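Local coordinates for protein citrate synthase (PDB 2IBP) that probably catalyses the condensation of oxaloacetate with acetyl-CoA to citrate, the entry step of the tricarboxylic acid cycle, as an interlinked homodimer, at residues K88-L93 with A151-A156; P95-V100 with A118-Y123; F111-A116 with A156-I161; S235-A240 with G374-V379. One frame throughout, in Å; residues are numbered along the deposited sequence.

Interaction 1 (K88-L93 with A151-A156)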
loop_
_atom_site.group_PDB
_atom_site.type_symbol
_atom_site.label_atom_id
_atom_site.label_comp_id
_atom_site.label_asym_id
_atom_site.label_seq_id
_atom_site.Cartn_x
_atom_site.Cartn_y
_atom_site.Cartn_z
ATOM N N LYS A 88 -8.239 -25.841 2.188
ATOM C CA LYS A 88 -9.509 -26.031 2.879
ATOM C C LYS A 88 -9.392 -25.718 4.366
ATOM O O LYS A 88 -10.293 -25.114 4.952
ATOM C CB LYS A 88 -10.036 -27.440 2.643
ATOM C CG LYS A 88 -10.629 -27.614 1.285
ATOM C CD LYS A 88 -10.981 -29.050 0.989
ATOM C CE LYS A 88 -11.715 -29.147 -0.318
ATOM N NZ LYS A 88 -12.121 -30.540 -0.608
ATOM N N LYS A 89 -8.303 -26.175 4.989
ATOM C CA LYS A 89 -8.046 -25.927 6.399
ATOM C C LYS A 89 -7.860 -24.422 6.653
ATOM O O LYS A 89 -8.260 -23.905 7.693
ATOM C CB LYS A 89 -6.778 -26.657 6.840
ATOM C CG LYS A 89 -6.468 -26.532 8.321
ATOM C CD LYS A 89 -5.188 -27.285 8.697
ATOM C CE LYS A 89 -3.954 -26.671 8.034
ATOM N NZ LYS A 89 -2.686 -27.321 8.479
ATOM N N TYR A 90 -7.262 -23.734 5.692
ATOM C CA TYR A 90 -6.991 -22.313 5.860
ATOM C C TYR A 90 -8.167 -21.392 5.612
ATOM O O TYR A 90 -8.097 -20.216 5.958
ATOM C CB TYR A 90 -5.879 -21.858 4.922
ATOM C CG TYR A 90 -4.566 -22.556 5.099
ATOM C CD1 TYR A 90 -4.115 -22.919 6.355
ATOM C CD2 TYR A 90 -3.703 -22.682 4.030
ATOM C CE1 TYR A 90 -2.883 -23.538 6.503
ATOM C CE2 TYR A 90 -2.470 -23.254 4.169
ATOM C CZ TYR A 90 -2.061 -23.673 5.403
ATOM O OH TYR A 90 -0.832 -24.267 5.515
ATOM N N ARG A 91 -9.241 -21.892 5.016
ATOM C CA ARG A 91 -10.365 -21.019 4.669
ATOM C C ARG A 91 -10.950 -20.240 5.827
ATOM O O ARG A 91 -11.363 -19.091 5.658
ATOM C CB ARG A 91 -11.495 -21.814 4.022
ATOM C CG ARG A 91 -11.148 -22.384 2.702
ATOM C CD ARG A 91 -12.294 -23.228 2.216
ATOM N NE ARG A 91 -12.010 -23.815 0.919
ATOM C CZ ARG A 91 -12.775 -24.732 0.334
ATOM N NH1 ARG A 91 -13.820 -25.233 0.973
ATOM N NH2 ARG A 91 -12.457 -25.185 -0.858
ATOM N N GLU A 92 -11.069 -20.861 6.989
ATOM C CA GLU A 92 -11.717 -20.210 8.121
ATOM C C GLU A 92 -10.852 -19.084 8.662
ATOM O O GLU A 92 -9.622 -19.155 8.597
ATOM C CB GLU A 92 -12.029 -21.210 9.228
ATOM C CG GLU A 92 -12.816 -20.649 10.399
ATOM C CD GLU A 92 -14.152 -20.026 10.018
ATOM O OE1 GLU A 92 -15.190 -20.700 10.186
ATOM O OE2 GLU A 92 -14.171 -18.887 9.508
ATOM N N LEU A 93 -11.511 -18.033 9.132
ATOM C CA LEU A 93 -10.823 -16.877 9.647
ATOM C C LEU A 93 -10.728 -16.948 11.160
ATOM O O LEU A 93 -11.532 -17.600 11.834
ATOM C CB LEU A 93 -11.573 -15.603 9.238
ATOM C CG LEU A 93 -11.798 -15.443 7.743
ATOM C CD1 LEU A 93 -12.711 -14.221 7.466
ATOM C CD2 LEU A 93 -10.466 -15.355 6.998
ATOM N N ALA A 151 1.286 -17.350 1.965
ATOM C CA ALA A 151 0.740 -17.075 0.633
ATOM C C ALA A 151 -0.495 -17.953 0.384
ATOM O O ALA A 151 -1.546 -17.458 -0.047
ATOM C CB ALA A 151 1.791 -17.281 -0.446
ATOM N N GLU A 152 -0.403 -19.241 0.709
ATOM C CA GLU A 152 -1.554 -20.140 0.568
ATOM C C GLU A 152 -2.742 -19.688 1.429
ATOM O O GLU A 152 -3.881 -19.683 0.983
ATOM C CB GLU A 152 -1.164 -21.575 0.948
ATOM C CG GLU A 152 -0.218 -22.201 -0.013
ATOM C CD GLU A 152 0.089 -23.650 0.310
ATOM O OE1 GLU A 152 -0.434 -24.183 1.321
ATOM O OE2 GLU A 152 0.817 -24.264 -0.491
ATOM N N LYS A 153 -2.462 -19.246 2.645
ATOM C CA LYS A 153 -3.509 -18.803 3.542
ATOM C C LYS A 153 -4.228 -17.608 2.966
ATOM O O LYS A 153 -5.445 -17.509 3.053
ATOM C CB LYS A 153 -2.959 -18.450 4.906
ATOM C CG LYS A 153 -2.546 -19.642 5.716
ATOM C CD LYS A 153 -1.898 -19.182 6.977
ATOM C CE LYS A 153 -1.405 -20.309 7.816
ATOM N NZ LYS A 153 -0.676 -19.723 8.981
ATOM N N LEU A 154 -3.470 -16.661 2.423
ATOM C CA LEU A 154 -4.090 -15.467 1.827
ATOM C C LEU A 154 -5.023 -15.819 0.648
ATOM O O LEU A 154 -6.120 -15.275 0.511
ATOM C CB LEU A 154 -2.985 -14.503 1.386
ATOM C CG LEU A 154 -2.438 -13.683 2.558
ATOM C CD1 LEU A 154 -1.020 -13.193 2.342
ATOM C CD2 LEU A 154 -3.365 -12.514 2.911
ATOM N N VAL A 155 -4.588 -16.746 -0.183
ATOM C CA VAL A 155 -5.394 -17.175 -1.319
ATOM C C VAL A 155 -6.652 -17.899 -0.793
ATOM O O VAL A 155 -7.764 -17.691 -1.278
ATOM C CB VAL A 155 -4.568 -18.091 -2.222
ATOM C CG1 VAL A 155 -5.447 -18.702 -3.331
ATOM C CG2 VAL A 155 -3.392 -17.317 -2.804
ATOM N N ALA A 156 -6.473 -18.731 0.224
ATOM C CA ALA A 156 -7.594 -19.494 0.775
ATOM C C ALA A 156 -8.635 -18.677 1.508
ATOM O O ALA A 156 -9.818 -19.008 1.485
ATOM C CB ALA A 156 -7.061 -20.598 1.701
HETATM O O HOH W 1 0.963 -24.380 3.450
#
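Tyr90 lies against helix 141-169 in a buried CH-pi contact, where the C-terminal part of helix 77-90 packs on that helix in the largely helical fold of citrate synthase. Lys153 supplies the other half: its CG sits over the middle of the phenol ring, 3.6 Å from the ring centroid and 11° off the normal. With CG beside the backbone N and the chain extended beyond it, the lysine runs over the same face, and CE comes 3.8 Å from Tyr90 CE1. Its ammonium group passes beyond the tyrosine to salt bridges with Asp124 and Asp126.

At the ring edge, Glu152 OE1 lies in plane, 3.6 Å from Tyr90 CE2, and a water bridges the two residues, 2.7 Å from Tyr90 OH and donating to Glu152 OE1 at 2.6 Å. The carboxylate is also gripped by Arg86 and Tyr71. At the base of the ring, Tyr90 CB packs on Ala156 CB at 3.7 Å.

No direct hydrogen bond joins the segments: the ring meets methylene groups over one face and Ala156 at its base, and its hydroxyl reaches Glu152 only through the water, while the charged ends of Lys153 and Glu152 find their counter-charges elsewhere.

Interaction 2 (P95-V100 with A118-Y123)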
loop_
_atom_site.group_PDB
_atom_site.type_symbol
_atom_site.label_atom_id
_atom_site.label_comp_id
_atom_site.label_asym_id
_atom_site.label_seq_id
_atom_site.Cartn_x
_atom_site.Cartn_y
_atom_site.Cartn_z
ATOM N N PRO A 95 -11.209 -15.647 14.890
ATOM C CA PRO A 95 -12.341 -14.913 15.432
ATOM C C PRO A 95 -12.168 -13.386 15.448
ATOM O O PRO A 95 -13.133 -12.664 15.241
ATOM C CB PRO A 95 -12.474 -15.480 16.851
ATOM C CG PRO A 95 -11.941 -16.850 16.750
ATOM C CD PRO A 95 -10.821 -16.778 15.754
ATOM N N ALA A 96 -10.954 -12.895 15.693
ATOM C CA ALA A 96 -10.710 -11.456 15.725
ATOM C C ALA A 96 -10.987 -10.850 14.362
ATOM O O ALA A 96 -11.557 -9.762 14.250
ATOM C CB ALA A 96 -9.279 -11.150 16.150
ATOM N N THR A 97 -10.611 -11.582 13.319
ATOM C CA THR A 97 -10.843 -11.139 11.946
ATOM C C THR A 97 -12.343 -11.039 11.667
ATOM O O THR A 97 -12.811 -10.064 11.099
ATOM C CB THR A 97 -10.208 -12.118 10.966
ATOM O OG1 THR A 97 -8.816 -12.248 11.286
ATOM C CG2 THR A 97 -10.388 -11.661 9.522
ATOM N N VAL A 98 -13.099 -12.035 12.108
ATOM C CA VAL A 98 -14.546 -12.044 11.918
ATOM C C VAL A 98 -15.180 -10.855 12.637
ATOM O O VAL A 98 -16.045 -10.181 12.071
ATOM C CB VAL A 98 -15.161 -13.371 12.397
ATOM C CG1 VAL A 98 -16.676 -13.339 12.242
ATOM C CG2 VAL A 98 -14.563 -14.509 11.602
ATOM N N GLU A 99 -14.671 -10.520 13.824
ATOM C CA GLU A 99 -15.197 -9.354 14.538
ATOM C C GLU A 99 -14.851 -8.071 13.797
ATOM O O GLU A 99 -15.652 -7.138 13.768
ATOM C CB GLU A 99 -14.726 -9.318 15.981
ATOM C CG GLU A 99 -15.261 -10.497 16.782
ATOM C CD GLU A 99 -16.784 -10.626 16.696
ATOM O OE1 GLU A 99 -17.483 -9.619 16.949
ATOM O OE2 GLU A 99 -17.281 -11.729 16.367
ATOM N N VAL A 100 -13.647 -7.996 13.232
ATOM C CA VAL A 100 -13.286 -6.834 12.440
ATOM C C VAL A 100 -14.268 -6.679 11.274
ATOM O O VAL A 100 -14.806 -5.606 11.044
ATOM C CB VAL A 100 -11.840 -6.917 11.957
ATOM C CG1 VAL A 100 -11.558 -5.887 10.870
ATOM C CG2 VAL A 100 -10.910 -6.730 13.154
ATOM N N ALA A 118 -5.387 -7.313 7.228
ATOM C CA ALA A 118 -4.430 -6.880 8.251
ATOM C C ALA A 118 -4.706 -7.621 9.564
ATOM O O ALA A 118 -3.786 -8.091 10.242
ATOM C CB ALA A 118 -4.532 -5.370 8.491
ATOM N N ALA A 119 -5.977 -7.702 9.944
ATOM C CA ALA A 119 -6.367 -8.374 11.180
ATOM C C ALA A 119 -5.967 -9.833 11.185
ATOM O O ALA A 119 -5.453 -10.324 12.186
ATOM C CB ALA A 119 -7.859 -8.255 11.426
ATOM N N GLU A 120 -6.201 -10.527 10.078
ATOM C CA GLU A 120 -5.841 -11.942 9.995
ATOM C C GLU A 120 -4.329 -12.121 10.104
ATOM O O GLU A 120 -3.842 -13.033 10.783
ATOM C CB GLU A 120 -6.382 -12.563 8.712
ATOM C CG GLU A 120 -6.173 -14.064 8.579
ATOM C CD GLU A 120 -7.073 -14.930 9.463
ATOM O OE1 GLU A 120 -8.062 -14.435 10.060
ATOM O OE2 GLU A 120 -6.801 -16.158 9.510
ATOM N N GLY A 121 -3.568 -11.212 9.514
ATOM C CA GLY A 121 -2.117 -11.316 9.588
ATOM C C GLY A 121 -1.593 -11.070 10.993
ATOM O O GLY A 121 -0.526 -11.590 11.392
ATOM N N ALA A 122 -2.386 -10.332 11.772
ATOM C CA ALA A 122 -1.997 -9.894 13.118
ATOM C C ALA A 122 -1.836 -11.041 14.086
ATOM O O ALA A 122 -0.992 -10.993 14.986
ATOM C CB ALA A 122 -3.013 -8.919 13.655
ATOM N N TYR A 123 -2.653 -12.076 13.913
ATOM C CA TYR A 123 -2.625 -13.207 14.824
ATOM C C TYR A 123 -2.162 -14.518 14.183
ATOM O O TYR A 123 -2.170 -15.563 14.839
ATOM C CB TYR A 123 -3.985 -13.390 15.491
ATOM C CG TYR A 123 -4.347 -12.262 16.425
ATOM C CD1 TYR A 123 -3.537 -11.953 17.507
ATOM C CD2 TYR A 123 -5.508 -11.540 16.255
ATOM C CE1 TYR A 123 -3.855 -10.922 18.367
ATOM C CE2 TYR A 123 -5.836 -10.503 17.102
ATOM C CZ TYR A 123 -5.009 -10.203 18.167
ATOM O OH TYR A 123 -5.357 -9.202 19.031
HETATM O O HOH W 2 -7.037 -12.242 13.333
#
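Thr97 and Glu120 join two helices of an antiparallel pair, 95-103 and 109-123, a helical hairpin in the citrate synthase fold whose local axes approach to 8.4 Å at 160°. The threonine rotamer sets the polar link. OG1 stands beside its own backbone N and donates a hydrogen bond of 2.6 Å to Glu120 OE1. Glu120 leaves its helix with CG anti to the backbone N and then bends at chi2, 74°, which folds the carboxylate back toward Thr97; the two side chains cross at about a right angle. The hydroxyl meets OE1 on its anti side, 20° out of the carboxylate plane. His94 N gives OE1 a second hydrogen bond, and Lys157 forms a salt bridge with OE2, so both carboxylate oxygens of this buried glutamate are paired.

Thr97 OG1 is an acceptor as well: a water donates to it and to Ala119 O, 2.7 Å in each case, tying the hydroxyl to a main-chain carbonyl of the facing helix. Apolar contacts complete the interface. Ala96 CB touches Tyr123 at CE2, obliquely to the ring, whose hydroxyl continues to the backbone of Asn103 and Lys106 of the second subunit. One turn beyond Thr97, Val100 turns CG2 rather than CG1 to Ala119, with CG2 3.8 Å from Ala119 CB.

Interaction 3 (F111-A116 with A156-I161)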
loop_
_atom_site.group_PDB
_atom_site.type_symbol
_atom_site.label_atom_id
_atom_site.label_comp_id
_atom_site.label_asym_id
_atom_site.label_seq_id
_atom_site.Cartn_x
_atom_site.Cartn_y
_atom_site.Cartn_z
ATOM N N PHE A 111 -13.061 -1.739 2.168
ATOM C CA PHE A 111 -12.471 -1.315 3.443
ATOM C C PHE A 111 -12.388 -2.523 4.374
ATOM O O PHE A 111 -11.416 -2.705 5.108
ATOM C CB PHE A 111 -13.305 -0.228 4.100
ATOM C CG PHE A 111 -13.132 1.124 3.479
ATOM C CD1 PHE A 111 -11.940 1.817 3.635
ATOM C CD2 PHE A 111 -14.185 1.745 2.845
ATOM C CE1 PHE A 111 -11.786 3.092 3.127
ATOM C CE2 PHE A 111 -14.031 3.011 2.318
ATOM C CZ PHE A 111 -12.833 3.682 2.461
ATOM N N ALA A 112 -13.444 -3.335 4.369
ATOM C CA ALA A 112 -13.493 -4.538 5.188
ATOM C C ALA A 112 -12.388 -5.487 4.776
ATOM O O ALA A 112 -11.767 -6.111 5.638
ATOM C CB ALA A 112 -14.858 -5.229 5.076
ATOM N N LEU A 113 -12.166 -5.638 3.467
ATOM C CA LEU A 113 -11.089 -6.508 2.990
ATOM C C LEU A 113 -9.751 -6.010 3.504
ATOM O O LEU A 113 -8.948 -6.802 3.997
ATOM C CB LEU A 113 -11.026 -6.593 1.471
ATOM C CG LEU A 113 -11.780 -7.772 0.859
ATOM C CD1 LEU A 113 -13.279 -7.689 1.145
ATOM C CD2 LEU A 113 -11.503 -7.814 -0.634
ATOM N N GLU A 114 -9.485 -4.715 3.336
ATOM C CA GLU A 114 -8.205 -4.153 3.779
ATOM C C GLU A 114 -7.984 -4.433 5.255
ATOM O O GLU A 114 -6.936 -4.942 5.645
ATOM C CB GLU A 114 -8.164 -2.630 3.608
ATOM C CG GLU A 114 -8.094 -2.118 2.204
ATOM C CD GLU A 114 -8.012 -0.604 2.174
ATOM O OE1 GLU A 114 -7.165 -0.027 2.902
ATOM O OE2 GLU A 114 -8.817 0.014 1.448
ATOM N N ALA A 115 -8.976 -4.094 6.075
ATOM C CA ALA A 115 -8.867 -4.260 7.522
ATOM C C ALA A 115 -8.825 -5.734 7.944
ATOM O O ALA A 115 -8.046 -6.125 8.812
ATOM C CB ALA A 115 -10.017 -3.533 8.228
ATOM N N ALA A 116 -9.646 -6.560 7.298
ATOM C CA ALA A 116 -9.697 -7.981 7.622
ATOM C C ALA A 116 -8.387 -8.700 7.289
ATOM O O ALA A 116 -7.916 -9.549 8.047
ATOM C CB ALA A 116 -10.878 -8.654 6.888
ATOM N N ALA A 156 -6.473 -18.731 0.224
ATOM C CA ALA A 156 -7.594 -19.494 0.775
ATOM C C ALA A 156 -8.635 -18.677 1.508
ATOM O O ALA A 156 -9.818 -19.008 1.485
ATOM C CB ALA A 156 -7.061 -20.598 1.701
ATOM N N LYS A 157 -8.185 -17.620 2.181
ATOM C CA LYS A 157 -9.040 -16.849 3.053
ATOM C C LYS A 157 -9.815 -15.746 2.362
ATOM O O LYS A 157 -10.853 -15.323 2.875
ATOM C CB LYS A 157 -8.214 -16.256 4.191
ATOM C CG LYS A 157 -7.638 -17.320 5.102
ATOM C CD LYS A 157 -6.636 -16.765 6.073
ATOM C CE LYS A 157 -6.006 -17.903 6.861
ATOM N NZ LYS A 157 -6.944 -18.513 7.822
ATOM N N MET A 158 -9.310 -15.251 1.238
ATOM C CA MET A 158 -9.957 -14.093 0.618
ATOM C C MET A 158 -11.464 -14.293 0.398
ATOM O O MET A 158 -12.258 -13.427 0.758
ATOM C CB MET A 158 -9.251 -13.672 -0.652
ATOM C CG MET A 158 -9.520 -12.247 -1.040
ATOM S SD MET A 158 -8.780 -11.074 0.124
ATOM C CE MET A 158 -7.057 -11.397 -0.081
ATOM N N PRO A 159 -11.886 -15.451 -0.142
ATOM C CA PRO A 159 -13.333 -15.604 -0.346
ATOM C C PRO A 159 -14.130 -15.604 0.944
ATOM O O PRO A 159 -15.290 -15.198 0.960
ATOM C CB PRO A 159 -13.445 -16.964 -1.046
ATOM C CG PRO A 159 -12.092 -17.173 -1.666
ATOM C CD PRO A 159 -11.144 -16.609 -0.669
ATOM N N THR A 160 -13.532 -16.088 2.019
ATOM C CA THR A 160 -14.224 -16.120 3.301
ATOM C C THR A 160 -14.476 -14.693 3.786
ATOM O O THR A 160 -15.549 -14.366 4.295
ATOM C CB THR A 160 -13.422 -16.928 4.330
ATOM O OG1 THR A 160 -12.974 -18.143 3.719
ATOM C CG2 THR A 160 -14.277 -17.247 5.549
ATOM N N ILE A 161 -13.456 -13.862 3.659
ATOM C CA ILE A 161 -13.565 -12.470 4.062
ATOM C C ILE A 161 -14.698 -11.797 3.279
ATOM O O ILE A 161 -15.582 -11.155 3.862
ATOM C CB ILE A 161 -12.253 -11.721 3.823
ATOM C CG1 ILE A 161 -11.153 -12.261 4.739
ATOM C CG2 ILE A 161 -12.449 -10.217 4.091
ATOM C CD1 ILE A 161 -9.807 -11.626 4.502
#
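Ile161 meets Ala116 and Leu113 where helices 109-123 and 141-169 pack in the interior of the largely helical body of citrate synthase. The local axes come within 10.5 Å at an angle of 135°, a separation bridged by apolar side chains. The branch methyl of the isoleucine does most of the touching: CG2 rests 3.6 Å from Ala116 CB and 4.0 Å from Leu113 CD1, so that it meets both residues of the facing helix. Its CG1 arm lies beside the backbone N and extends onward, bringing CD1 to 4.0 Å from Ala116 CB; the alanine methyl is thus met by both branches. Leu113 crosses Ile161 obliquely, its CG 4.1 Å from Ile161 CG2.

A looser contact flanks this one: Leu113 CD2 lies 4.3 Å from SD of Met158, whose chain folds back through its second and third torsions.

A second shell packs around these groups. Ile101 of helix 95-103 touches both Ala116 and Ile161, and Leu93 packs on the isoleucine as well. Ile241 of helix 233-244 and Ala368 of helix 363-382 touch Leu113, while Val237, Met369 and Val372 pack on Met158. The backbone adds a feature of its own: helix 141-169 is kinked here, since Pro159 has no N-H to give and Thr160 N makes only a weak bond, to Lys157 O, in place of the regular one. Regular bonding is restored at Ile161, whose N donates to Lys157 O at 3.1 Å.

Interaction 4 (S235-A240 with G374-V379)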
loop_
_atom_site.group_PDB
_atom_site.type_symbol
_atom_site.label_atom_id
_atom_site.label_comp_id
_atom_site.label_asym_id
_atom_site.label_seq_id
_atom_site.Cartn_x
_atom_site.Cartn_y
_atom_site.Cartn_z
ATOM N N SER A 235 0.194 -7.620 5.107
ATOM C CA SER A 235 0.228 -6.169 4.921
ATOM C C SER A 235 0.414 -5.791 3.450
ATOM O O SER A 235 -0.201 -4.842 2.946
ATOM C CB SER A 235 1.328 -5.562 5.790
ATOM O OG SER A 235 0.964 -5.743 7.147
ATOM N N SER A 236 1.228 -6.562 2.734
ATOM C CA SER A 236 1.436 -6.313 1.308
ATOM C C SER A 236 0.121 -6.502 0.526
ATOM O O SER A 236 -0.222 -5.714 -0.364
ATOM C CB SER A 236 2.526 -7.220 0.777
ATOM O OG SER A 236 3.767 -6.925 1.421
ATOM N N VAL A 237 -0.625 -7.538 0.884
ATOM C CA VAL A 237 -1.908 -7.785 0.244
ATOM C C VAL A 237 -2.922 -6.698 0.618
ATOM O O VAL A 237 -3.654 -6.211 -0.252
ATOM C CB VAL A 237 -2.433 -9.206 0.518
ATOM C CG1 VAL A 237 -3.894 -9.342 0.063
ATOM C CG2 VAL A 237 -1.557 -10.206 -0.197
ATOM N N ALA A 238 -2.915 -6.264 1.876
ATOM C CA ALA A 238 -3.820 -5.196 2.304
ATOM C C ALA A 238 -3.549 -3.937 1.462
ATOM O O ALA A 238 -4.486 -3.282 1.003
ATOM C CB ALA A 238 -3.658 -4.907 3.792
ATOM N N ALA A 239 -2.269 -3.638 1.212
ATOM C CA ALA A 239 -1.885 -2.498 0.379
ATOM C C ALA A 239 -2.337 -2.680 -1.070
ATOM O O ALA A 239 -2.801 -1.749 -1.688
ATOM C CB ALA A 239 -0.372 -2.251 0.438
ATOM N N ALA A 240 -2.178 -3.886 -1.613
ATOM C CA ALA A 240 -2.650 -4.184 -2.965
ATOM C C ALA A 240 -4.156 -3.908 -3.080
ATOM O O ALA A 240 -4.617 -3.297 -4.047
ATOM C CB ALA A 240 -2.362 -5.627 -3.303
ATOM N N GLY A 374 -1.706 -13.931 -7.652
ATOM C CA GLY A 374 -0.702 -13.196 -8.399
ATOM C C GLY A 374 0.069 -12.276 -7.462
ATOM O O GLY A 374 1.288 -12.219 -7.500
ATOM N N TRP A 375 -0.639 -11.572 -6.585
ATOM C CA TRP A 375 0.021 -10.653 -5.677
ATOM C C TRP A 375 1.055 -11.367 -4.830
ATOM O O TRP A 375 2.205 -10.927 -4.769
ATOM C CB TRP A 375 -0.971 -9.949 -4.763
ATOM C CG TRP A 375 -1.904 -9.022 -5.448
ATOM C CD1 TRP A 375 -1.655 -8.268 -6.532
ATOM C CD2 TRP A 375 -3.191 -8.611 -4.957
ATOM N NE1 TRP A 375 -2.747 -7.478 -6.822
ATOM C CE2 TRP A 375 -3.703 -7.679 -5.868
ATOM C CE3 TRP A 375 -3.973 -8.979 -3.859
ATOM C CZ2 TRP A 375 -4.959 -7.106 -5.719
ATOM C CZ3 TRP A 375 -5.240 -8.425 -3.727
ATOM C CH2 TRP A 375 -5.717 -7.506 -4.658
ATOM N N VAL A 376 0.646 -12.446 -4.167
ATOM C CA VAL A 376 1.579 -13.169 -3.289
ATOM C C VAL A 376 2.736 -13.798 -4.090
ATOM O O VAL A 376 3.900 -13.746 -3.659
ATOM C CB VAL A 376 0.890 -14.144 -2.322
ATOM C CG1 VAL A 376 -0.073 -13.383 -1.425
ATOM C CG2 VAL A 376 0.158 -15.261 -3.088
ATOM N N ALA A 377 2.446 -14.333 -5.271
ATOM C CA ALA A 377 3.504 -14.907 -6.118
ATOM C C ALA A 377 4.514 -13.824 -6.481
ATOM O O ALA A 377 5.725 -14.053 -6.516
ATOM C CB ALA A 377 2.919 -15.521 -7.391
ATOM N N HIS A 378 4.004 -12.638 -6.813
ATOM C CA HIS A 378 4.874 -11.528 -7.198
ATOM C C HIS A 378 5.754 -11.082 -6.045
ATOM O O HIS A 378 6.927 -10.841 -6.239
ATOM C CB HIS A 378 4.076 -10.355 -7.735
ATOM C CG HIS A 378 3.784 -10.444 -9.196
ATOM N ND1 HIS A 378 4.683 -10.039 -10.161
ATOM C CD2 HIS A 378 2.670 -10.833 -9.863
ATOM C CE1 HIS A 378 4.150 -10.210 -11.356
ATOM N NE2 HIS A 378 2.936 -10.707 -11.204
ATOM N N VAL A 379 5.185 -11.035 -4.845
ATOM C CA VAL A 379 5.957 -10.675 -3.650
ATOM C C VAL A 379 7.076 -11.686 -3.416
ATOM O O VAL A 379 8.246 -11.316 -3.269
ATOM C CB VAL A 379 5.087 -10.561 -2.402
ATOM C CG1 VAL A 379 5.964 -10.524 -1.131
ATOM C CG2 VAL A 379 4.210 -9.310 -2.521
#
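A chi1 of -66° sets CG of Trp375 beside its backbone N, and the second torsion then turns one face of the indole to Ala240. The alanine methyl answers with a CH-pi contact: CB lies 3.5 Å from the centroid of the six-membered ring, 14° off its normal, and equally close to the two fusion atoms CD2 and CE2. Val237, one turn earlier, carries CG1 anti to its backbone N, which directs that methyl to Trp375 CE3 at 3.9 Å; the approach is oblique to the ring, and the two side chains cross at about a right angle.

This is a crossing of two buried helices, 233-244 and 363-382, with local axes 10.1 Å apart at 127°, within the helical core of the citrate synthase fold; the centre of the contact is about 10 Å from the centre of the chain. Helix 141-169 covers one side of it through Leu154, which packs on both valines, Val237 and Val376. These two meet each other as well, Val237 CG2 standing 3.7 Å from Val376 CG1.

The indole NE1 bonds to Ser219 OG, and Ser236 OG to Asp232 O. Ser236 meets the facing helix loosely through CB, 4.3 Å from Val379 CG2.

How the interactions relate
Helix 141-169 carries interactions 1 and 3, which share Ala156 and have centres 11 Å apart. Lys157 of interaction 3 ties three contacts together: its NZ makes a probable hydrogen bond to Tyr90 O of interaction 1 (2.8 Å) and a salt bridge to Glu120 OE2 of interaction 2 (2.9 Å). Thr160 OG1 adds a probable hydrogen bond to Arg91 O. Interactions 2 and 3, 9 Å apart between centres, both draw on helix 109-123. Interaction 4 touches interaction 1 through Ala151 CB and Val376 CG2 (3.7 Å) and interaction 3 through Met158 CE and Val237 CG1 (3.8 Å). Interactions 2, 3 and 4 also touch the second subunit, and all four lie away from the predicted catalytic residues His289 and Asp346.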